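Local coordinates for glutamate receptor kainate-like protein (PDB 4ZDM) that binds glycine between the two lobes of the ligand-binding domain of a ctenophore ionotropic glutamate receptor, probably a subunit of a glycine-gated ion channel, at residues Pro19-Pro24 / Ile91-Ser96; Phe219-Arg222 / Pro226-Asn229; Glu150-Ser155 / Gln213-Ala218. All blocks are in the same frame, centred on the assembly; numbering follows the deposited sequence.

Contact 1 (Pro19-Pro24 / Ile91-Ser96); sequences PFISEP and IVVALS. With GLY (glycine), chain B.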
loop_
_atom_site.group_PDB
_atom_site.type_symbol
_atom_site.label_atom_id
_atom_site.label_comp_id
_atom_site.label_asym_id
_atom_site.label_seq_id
_atom_site.Cartn_x
_atom_site.Cartn_y
_atom_site.Cartn_z
ATOM N N PRO A 19 -16.901 -20.443 -2.268
ATOM C CA PRO A 19 -16.198 -20.852 -1.045
ATOM C C PRO A 19 -14.804 -20.255 -0.868
ATOM O O PRO A 19 -14.091 -20.610 0.065
ATOM C CB PRO A 19 -16.082 -22.375 -1.229
ATOM C CG PRO A 19 -15.898 -22.519 -2.699
ATOM C CD PRO A 19 -16.757 -21.456 -3.335
ATOM N N PHE A 20 -14.451 -19.316 -1.739
ATOM C CA PHE A 20 -13.090 -18.812 -1.791
ATOM C C PHE A 20 -12.804 -17.763 -0.709
ATOM O O PHE A 20 -11.770 -17.843 -0.020
ATOM C CB PHE A 20 -12.823 -18.249 -3.176
ATOM C CG PHE A 20 -13.070 -19.234 -4.290
ATOM C CD1 PHE A 20 -12.251 -20.352 -4.453
ATOM C CD2 PHE A 20 -14.170 -19.083 -5.130
ATOM C CE1 PHE A 20 -12.535 -21.295 -5.477
ATOM C CE2 PHE A 20 -14.415 -20.019 -6.128
ATOM C CZ PHE A 20 -13.611 -21.097 -6.295
ATOM N N ILE A 21 -13.713 -16.786 -0.558
ATOM C CA ILE A 21 -13.582 -15.686 0.421
ATOM C C ILE A 21 -14.947 -15.346 0.935
ATOM O O ILE A 21 -15.877 -15.152 0.145
ATOM C CB ILE A 21 -12.918 -14.422 -0.189
ATOM C CG1 ILE A 21 -11.572 -14.771 -0.824
ATOM C CG2 ILE A 21 -12.781 -13.305 0.872
ATOM C CD1 ILE A 21 -10.907 -13.631 -1.533
ATOM N N SER A 22 -15.106 -15.312 2.259
ATOM C CA SER A 22 -16.396 -14.914 2.834
ATOM C C SER A 22 -16.675 -13.426 2.789
ATOM O O SER A 22 -15.798 -12.628 2.520
ATOM C CB SER A 22 -16.435 -15.389 4.284
ATOM O OG SER A 22 -15.566 -14.618 5.080
ATOM N N GLU A 23 -17.937 -13.043 3.037
ATOM C CA GLU A 23 -18.194 -11.671 3.461
ATOM C C GLU A 23 -17.443 -11.396 4.772
ATOM O O GLU A 23 -17.171 -12.322 5.539
ATOM C CB GLU A 23 -19.704 -11.443 3.665
ATOM C CG GLU A 23 -20.517 -11.618 2.447
ATOM C CD GLU A 23 -20.375 -10.522 1.413
ATOM O OE1 GLU A 23 -19.838 -9.443 1.690
ATOM O OE2 GLU A 23 -20.874 -10.725 0.274
ATOM N N PRO A 24 -17.155 -10.136 5.053
ATOM C CA PRO A 24 -16.577 -9.785 6.363
ATOM C C PRO A 24 -17.571 -10.123 7.475
ATOM O O PRO A 24 -18.780 -10.007 7.253
ATOM C CB PRO A 24 -16.344 -8.279 6.272
ATOM C CG PRO A 24 -17.229 -7.805 5.148
ATOM C CD PRO A 24 -17.337 -8.959 4.185
ATOM N N ILE A 91 -3.701 -10.172 -6.292
ATOM C CA ILE A 91 -5.139 -10.473 -6.238
ATOM C C ILE A 91 -5.289 -11.887 -5.767
ATOM O O ILE A 91 -4.683 -12.788 -6.344
ATOM C CB ILE A 91 -5.760 -10.292 -7.606
ATOM C CG1 ILE A 91 -5.653 -8.855 -8.084
ATOM C CG2 ILE A 91 -7.196 -10.809 -7.604
ATOM C CD1 ILE A 91 -5.994 -8.668 -9.575
ATOM N N VAL A 92 -6.098 -12.107 -4.716
ATOM C CA VAL A 92 -6.190 -13.440 -4.089
ATOM C C VAL A 92 -7.586 -14.025 -4.078
ATOM O O VAL A 92 -7.810 -15.011 -3.356
ATOM C CB VAL A 92 -5.561 -13.407 -2.672
ATOM C CG1 VAL A 92 -4.073 -12.990 -2.758
ATOM C CG2 VAL A 92 -6.338 -12.531 -1.713
ATOM N N VAL A 93 -8.476 -13.545 -4.930
ATOM C CA VAL A 93 -9.656 -14.314 -5.325
ATOM C C VAL A 93 -9.194 -15.483 -6.180
ATOM O O VAL A 93 -7.995 -15.586 -6.511
ATOM C CB VAL A 93 -10.670 -13.484 -6.079
ATOM C CG1 VAL A 93 -11.152 -12.272 -5.221
ATOM C CG2 VAL A 93 -10.180 -12.998 -7.447
ATOM N N ALA A 94 -10.126 -16.349 -6.574
ATOM C CA ALA A 94 -9.857 -17.324 -7.612
ATOM C C ALA A 94 -10.019 -16.592 -8.916
ATOM O O ALA A 94 -11.110 -16.436 -9.499
ATOM C CB ALA A 94 -10.813 -18.524 -7.486
ATOM N N LEU A 95 -8.889 -16.030 -9.353
ATOM C CA LEU A 95 -8.894 -15.155 -10.524
ATOM C C LEU A 95 -8.653 -15.965 -11.773
ATOM O O LEU A 95 -7.630 -16.656 -11.916
ATOM C CB LEU A 95 -7.831 -14.062 -10.400
ATOM C CG LEU A 95 -7.975 -12.904 -11.368
ATOM C CD1 LEU A 95 -9.201 -12.049 -11.073
ATOM C CD2 LEU A 95 -6.715 -12.047 -11.391
ATOM N N SER A 96 -9.613 -15.928 -12.691
ATOM C CA SER A 96 -9.527 -16.726 -13.881
ATOM C C SER A 96 -8.499 -16.176 -14.850
ATOM O O SER A 96 -8.494 -14.989 -15.218
ATOM C CB SER A 96 -10.892 -16.779 -14.551
ATOM O OG SER A 96 -11.814 -17.188 -13.559
HETATM N N GLY B . -13.414 -15.970 -10.880
HETATM C CA GLY B . -14.072 -14.847 -11.597
HETATM C C GLY B . -13.146 -13.988 -12.384
HETATM O O GLY B . -13.575 -13.093 -13.130
HETATM O OXT GLY B . -11.891 -14.149 -12.296
#
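The F20 ring is covered on both faces: the A94 methyl, CB, sits 3.7 Å from its centroid and only 8° off the normal, a CH-pi contact, while CD of P19, a residue entered through a cis peptide bond, lies over the opposite face toward the rim. This is the first lobe of the clamshell ligand-binding domain, related to periplasmic binding proteins, where the loop after strand 8-13 packs on the corner between strands 90-92 and 94-96. I21 adds a second apolar touch. Its chain is extended beyond CB (chi2 175°), which carries CD1 to V93 CG1 at 3.9 Å and lays the same methyl 3.8 Å from V92 O. That carbonyl is engaged by N41 ND2 of helix 40-52, whose backbone also bonds F20, tying loop and strand to one helix. All five touching residues are buried, and no hydrogen bond joins the segments directly. A94 stands between core and ligand: its methyl lies over the F20 face, and as the central residue of an inverse gamma turn it offers its O to the bound glycine's N at 2.7 Å. S96 OG weakly accepts a bond from the same amino group and bonds E191. S96 N meets glycine OXT at 2.9 Å, almost straight at 178°.

Contact 2 (Phe219-Arg222 / Pro226-Asn229); sequences FGLR and PFKN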
loop_
_atom_site.group_PDB
_atom_site.type_symbol
_atom_site.label_atom_id
_atom_site.label_comp_id
_atom_site.label_asym_id
_atom_site.label_seq_id
_atom_site.Cartn_x
_atom_site.Cartn_y
_atom_site.Cartn_z
ATOM N N PHE A 219 -3.816 -16.655 -8.560
ATOM C CA PHE A 219 -3.649 -15.299 -8.050
ATOM C C PHE A 219 -3.115 -14.415 -9.157
ATOM O O PHE A 219 -2.452 -14.873 -10.096
ATOM C CB PHE A 219 -2.729 -15.281 -6.838
ATOM C CG PHE A 219 -3.286 -15.951 -5.579
ATOM C CD1 PHE A 219 -4.581 -16.399 -5.479
ATOM C CD2 PHE A 219 -2.451 -16.055 -4.475
ATOM C CE1 PHE A 219 -5.036 -16.974 -4.263
ATOM C CE2 PHE A 219 -2.909 -16.620 -3.272
ATOM C CZ PHE A 219 -4.171 -17.067 -3.174
ATOM N N GLY A 220 -3.385 -13.112 -9.057
ATOM C CA GLY A 220 -2.945 -12.112 -10.014
ATOM C C GLY A 220 -1.818 -11.249 -9.477
ATOM O O GLY A 220 -1.907 -10.818 -8.320
ATOM N N LEU A 221 -0.804 -10.968 -10.317
ATOM C CA LEU A 221 0.348 -10.181 -9.912
ATOM C C LEU A 221 0.709 -9.248 -11.028
ATOM O O LEU A 221 0.416 -9.542 -12.193
ATOM C CB LEU A 221 1.596 -11.033 -9.621
ATOM C CG LEU A 221 1.528 -11.970 -8.394
ATOM C CD1 LEU A 221 0.759 -13.217 -8.664
ATOM C CD2 LEU A 221 2.952 -12.343 -7.974
ATOM N N ARG A 222 1.326 -8.117 -10.718
ATOM C CA ARG A 222 1.882 -7.282 -11.783
ATOM C C ARG A 222 2.985 -8.045 -12.498
ATOM O O ARG A 222 3.674 -8.877 -11.924
ATOM C CB ARG A 222 2.417 -5.941 -11.223
ATOM C CG ARG A 222 1.327 -4.991 -10.794
ATOM C CD ARG A 222 1.917 -3.669 -10.308
ATOM N NE ARG A 222 2.651 -3.804 -9.063
ATOM C CZ ARG A 222 2.059 -3.814 -7.866
ATOM N NH1 ARG A 222 0.763 -3.667 -7.761
ATOM N NH2 ARG A 222 2.795 -3.986 -6.765
ATOM N N PRO A 226 8.806 -9.245 -8.181
ATOM C CA PRO A 226 9.920 -9.950 -7.564
ATOM C C PRO A 226 9.501 -11.093 -6.672
ATOM O O PRO A 226 10.397 -11.883 -6.313
ATOM C CB PRO A 226 10.632 -8.836 -6.786
ATOM C CG PRO A 226 9.617 -7.823 -6.512
ATOM C CD PRO A 226 8.665 -7.853 -7.699
ATOM N N PHE A 227 8.235 -11.200 -6.281
ATOM C CA PHE A 227 7.852 -12.269 -5.384
ATOM C C PHE A 227 7.027 -13.364 -6.091
ATOM O O PHE A 227 6.602 -14.315 -5.462
ATOM C CB PHE A 227 7.137 -11.720 -4.118
ATOM C CG PHE A 227 5.950 -10.849 -4.396
ATOM C CD1 PHE A 227 4.707 -11.393 -4.631
ATOM C CD2 PHE A 227 6.080 -9.494 -4.403
ATOM C CE1 PHE A 227 3.617 -10.605 -4.885
ATOM C CE2 PHE A 227 4.979 -8.689 -4.623
ATOM C CZ PHE A 227 3.760 -9.238 -4.888
ATOM N N LYS A 228 6.880 -13.285 -7.420
ATOM C CA LYS A 228 6.141 -14.317 -8.139
ATOM C C LYS A 228 6.723 -15.725 -7.958
ATOM O O LYS A 228 5.971 -16.662 -7.730
ATOM C CB LYS A 228 6.053 -14.032 -9.639
ATOM C CG LYS A 228 5.157 -15.040 -10.370
ATOM C CD LYS A 228 4.909 -14.635 -11.784
ATOM C CE LYS A 228 3.921 -15.562 -12.441
ATOM N NZ LYS A 228 4.421 -16.959 -12.612
ATOM N N ASN A 229 8.032 -15.891 -8.069
ATOM C CA ASN A 229 8.570 -17.216 -7.968
ATOM C C ASN A 229 8.320 -17.845 -6.604
ATOM O O ASN A 229 8.053 -19.042 -6.517
ATOM C CB ASN A 229 10.085 -17.216 -8.278
ATOM C CG ASN A 229 10.386 -16.896 -9.732
ATOM O OD1 ASN A 229 9.559 -17.091 -10.619
ATOM N ND2 ASN A 229 11.602 -16.409 -9.981
#
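L221 packs against F227 and K228 in a short-range apolar contact, where strand 205-221 gives way, through a short loop, to the start of helix 228-240. One methyl, L221 CD2, carries it. This atom approaches F227 CE1 to 3.6 Å and F227 CD1 to 3.9 Å, meeting the ring obliquely. It also comes within 3.8 Å of K228 CA and 3.9 Å of K228 CB, so the leucine touches both the aromatic ring and the helix's first turn. F227 CG sits between its backbone N and carbonyl carbon (chi1 55°), a choice that brings CE1 toward the leucine although its CB does not point there. The connection is a strand-to-helix link in the first lobe of the clamshell fold, with three residues between the segments. F227 occupies the N-cap position, yet its phenyl group has no oxygen to offer the first-turn amides; its own N is bonded to S225 OG. L221 also lies against M90 of the neighbouring strand 90-92, and F227 against L5. K228 begins with CB turned to the leucine, but its chain runs out, CG anti to the backbone N (chi1 -174°), and bends at its last torsion (chi4 -66°). NZ thereby leaves the apolar contact and forms a salt bridge with D232, one turn further along the helix.

Contact 3 (Glu150-Ser155 / Gln213-Ala218); sequences ELLLAS and QPFELA. With NA (sodium ion), chain E; SO4 (sulfate ion), chain C.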
loop_
_atom_site.group_PDB
_atom_site.type_symbol
_atom_site.label_atom_id
_atom_site.label_comp_id
_atom_site.label_asym_id
_atom_site.label_seq_id
_atom_site.Cartn_x
_atom_site.Cartn_y
_atom_site.Cartn_z
ATOM N N GLU A 150 -17.993 -13.599 -19.264
ATOM C CA GLU A 150 -18.327 -12.627 -20.299
ATOM C C GLU A 150 -17.076 -12.389 -21.139
ATOM O O GLU A 150 -17.173 -12.391 -22.363
ATOM C CB GLU A 150 -18.813 -11.325 -19.688
ATOM C CG GLU A 150 -19.163 -10.247 -20.715
ATOM C CD GLU A 150 -19.310 -8.856 -20.102
ATOM O OE1 GLU A 150 -18.435 -8.406 -19.319
ATOM O OE2 GLU A 150 -20.327 -8.208 -20.429
ATOM N N LEU A 151 -15.934 -12.187 -20.477
ATOM C CA LEU A 151 -14.681 -11.820 -21.147
ATOM C C LEU A 151 -14.304 -12.966 -22.077
ATOM O O LEU A 151 -13.889 -12.730 -23.206
ATOM C CB LEU A 151 -13.539 -11.543 -20.153
ATOM C CG LEU A 151 -13.315 -10.263 -19.339
ATOM C CD1 LEU A 151 -11.851 -10.268 -18.726
ATOM C CD2 LEU A 151 -13.523 -9.029 -20.173
ATOM N N LEU A 152 -14.375 -14.217 -21.598
ATOM C CA LEU A 152 -14.108 -15.385 -22.443
ATOM C C LEU A 152 -14.986 -15.540 -23.627
ATOM O O LEU A 152 -14.534 -15.856 -24.728
ATOM C CB LEU A 152 -14.259 -16.698 -21.658
ATOM C CG LEU A 152 -13.114 -17.065 -20.770
ATOM C CD1 LEU A 152 -13.443 -18.401 -20.092
ATOM C CD2 LEU A 152 -11.755 -17.120 -21.521
ATOM N N LEU A 153 -16.268 -15.402 -23.391
ATOM C CA LEU A 153 -17.222 -15.651 -24.441
ATOM C C LEU A 153 -17.082 -14.552 -25.496
ATOM O O LEU A 153 -17.091 -14.858 -26.661
ATOM C CB LEU A 153 -18.636 -15.707 -23.895
ATOM C CG LEU A 153 -18.911 -16.884 -22.977
ATOM C CD1 LEU A 153 -20.196 -16.610 -22.258
ATOM C CD2 LEU A 153 -18.998 -18.184 -23.750
ATOM N N ALA A 154 -16.843 -13.306 -25.082
ATOM C CA ALA A 154 -16.773 -12.190 -26.026
ATOM C C ALA A 154 -15.475 -12.192 -26.796
ATOM O O ALA A 154 -15.431 -11.647 -27.910
ATOM C CB ALA A 154 -16.942 -10.873 -25.299
ATOM N N SER A 155 -14.420 -12.787 -26.251
ATOM C CA SER A 155 -13.121 -12.778 -26.917
ATOM C C SER A 155 -12.855 -14.074 -27.678
ATOM O O SER A 155 -11.809 -14.214 -28.322
ATOM C CB SER A 155 -12.004 -12.521 -25.904
ATOM O OG SER A 155 -11.909 -13.541 -24.928
ATOM N N GLN A 213 -14.962 -24.500 -22.203
ATOM C CA GLN A 213 -14.007 -23.412 -22.120
ATOM C C GLN A 213 -13.267 -23.385 -20.760
ATOM O O GLN A 213 -13.413 -22.455 -19.944
ATOM C CB GLN A 213 -14.665 -22.073 -22.396
ATOM C CG GLN A 213 -15.177 -21.975 -23.861
ATOM C CD GLN A 213 -14.042 -22.028 -24.806
ATOM O OE1 GLN A 213 -13.103 -21.259 -24.664
ATOM N NE2 GLN A 213 -14.075 -22.967 -25.750
ATOM N N PRO A 214 -12.431 -24.391 -20.531
ATOM C CA PRO A 214 -11.703 -24.427 -19.261
ATOM C C PRO A 214 -10.696 -23.311 -19.113
ATOM O O PRO A 214 -10.189 -22.702 -20.100
ATOM C CB PRO A 214 -11.012 -25.793 -19.291
ATOM C CG PRO A 214 -11.141 -26.279 -20.579
ATOM C CD PRO A 214 -12.173 -25.568 -21.353
ATOM N N PHE A 215 -10.348 -23.027 -17.852
ATOM C CA PHE A 215 -9.365 -22.008 -17.532
ATOM C C PHE A 215 -8.777 -22.334 -16.166
ATOM O O PHE A 215 -9.435 -22.961 -15.355
ATOM C CB PHE A 215 -9.991 -20.581 -17.469
ATOM C CG PHE A 215 -11.293 -20.547 -16.739
ATOM C CD1 PHE A 215 -12.478 -20.789 -17.429
ATOM C CD2 PHE A 215 -11.366 -20.326 -15.383
ATOM C CE1 PHE A 215 -13.688 -20.841 -16.759
ATOM C CE2 PHE A 215 -12.561 -20.375 -14.741
ATOM C CZ PHE A 215 -13.719 -20.612 -15.418
ATOM N N GLU A 216 -7.565 -21.872 -15.933
ATOM C CA GLU A 216 -6.953 -21.921 -14.609
ATOM C C GLU A 216 -7.507 -20.827 -13.718
ATOM O O GLU A 216 -7.802 -19.745 -14.217
ATOM C CB GLU A 216 -5.453 -21.787 -14.723
ATOM C CG GLU A 216 -4.776 -22.994 -15.361
ATOM C CD GLU A 216 -3.287 -22.897 -15.275
ATOM O OE1 GLU A 216 -2.666 -23.726 -14.553
ATOM O OE2 GLU A 216 -2.655 -21.971 -15.875
ATOM N N LEU A 217 -7.580 -21.093 -12.426
ATOM C CA LEU A 217 -7.925 -20.150 -11.370
ATOM C C LEU A 217 -6.664 -19.929 -10.573
ATOM O O LEU A 217 -6.079 -20.908 -10.084
ATOM C CB LEU A 217 -9.038 -20.708 -10.479
ATOM C CG LEU A 217 -10.376 -20.844 -11.215
ATOM C CD1 LEU A 217 -11.279 -21.812 -10.468
ATOM C CD2 LEU A 217 -11.047 -19.516 -11.304
ATOM N N ALA A 218 -6.233 -18.687 -10.415
ATOM C CA ALA A 218 -4.924 -18.385 -9.842
ATOM C C ALA A 218 -4.944 -17.068 -9.123
ATOM O O ALA A 218 -5.967 -16.377 -9.090
ATOM C CB ALA A 218 -3.885 -18.402 -10.979
HETATM NA NA NA E . -21.170 -6.162 -19.684
HETATM S S SO4 C . -15.399 -26.223 -25.659
HETATM O O1 SO4 C . -16.363 -27.335 -25.568
HETATM O O2 SO4 C . -16.139 -25.004 -26.048
HETATM O O3 SO4 C . -14.625 -26.219 -24.395
HETATM O O4 SO4 C . -14.407 -26.452 -26.704
HETATM O O HOH W 1 -21.390 -5.303 -22.180
#
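L152 and F215 meet obliquely: in one of the two conformers of L152, its CD1 lies 3.7 Å from F215 CD1 and 4.1 Å from F215 CE1. The pair joins helix 148-155, in the second lobe of the clamshell, to strand 205-221, which runs between the lobes. L217 CD2 lies in the plane of the F215 ring at its edge, and F215 also touches S96 and L116, the nearest atoms of its side chain and the bound glycine being about 6 Å apart. F215 thus stands between L152 of the helix and S96 of the glycine pocket. In that conformer the same L152 methyl comes within 4.1 Å of Q213 O, a buried carbonyl with no polar partner in the model. Q213 turns its backbone N and its NE2 to a sulfate, probably from the crystallisation liquor. The side chain folds back at chi2 (-64°), so that amide and backbone grip different oxygens of one anion. Q213 N reaches sulfate O3 at 2.8 Å, nearly straight at 175°. Q213 NE2 reaches sulfate O2 at 2.9 Å, with an angle of 169°. With an alanine here, the backbone bond could persist, but sulfate O2 would probably lose its amide donor, weakening the hold on the anion, to which Y161 OH is also hydrogen-bonded. At the start of the segment, E150, also modelled in two copies, shares a sodium ion with D145, its OE2 2.3 Å from the metal.

How the contacts relate
Along the chain contact 1 closes first, then contact 3, then contact 2, the last two adjoining in sequence on strand 205-221. Their centres lie about 20 Å apart, and each is about 17 Å from the centre of contact 1. The common element is the mixed sheet, in which strands 90-92 and 94-96 run antiparallel to strand 205-221: I91 N is probably bonded to G220 O at the contact 2 end, and L95 O to A218 N at the contact 3 end. The one long strand therefore passes from the second-lobe helix, past the glycine pocket, to the strand-to-helix connection of the first lobe.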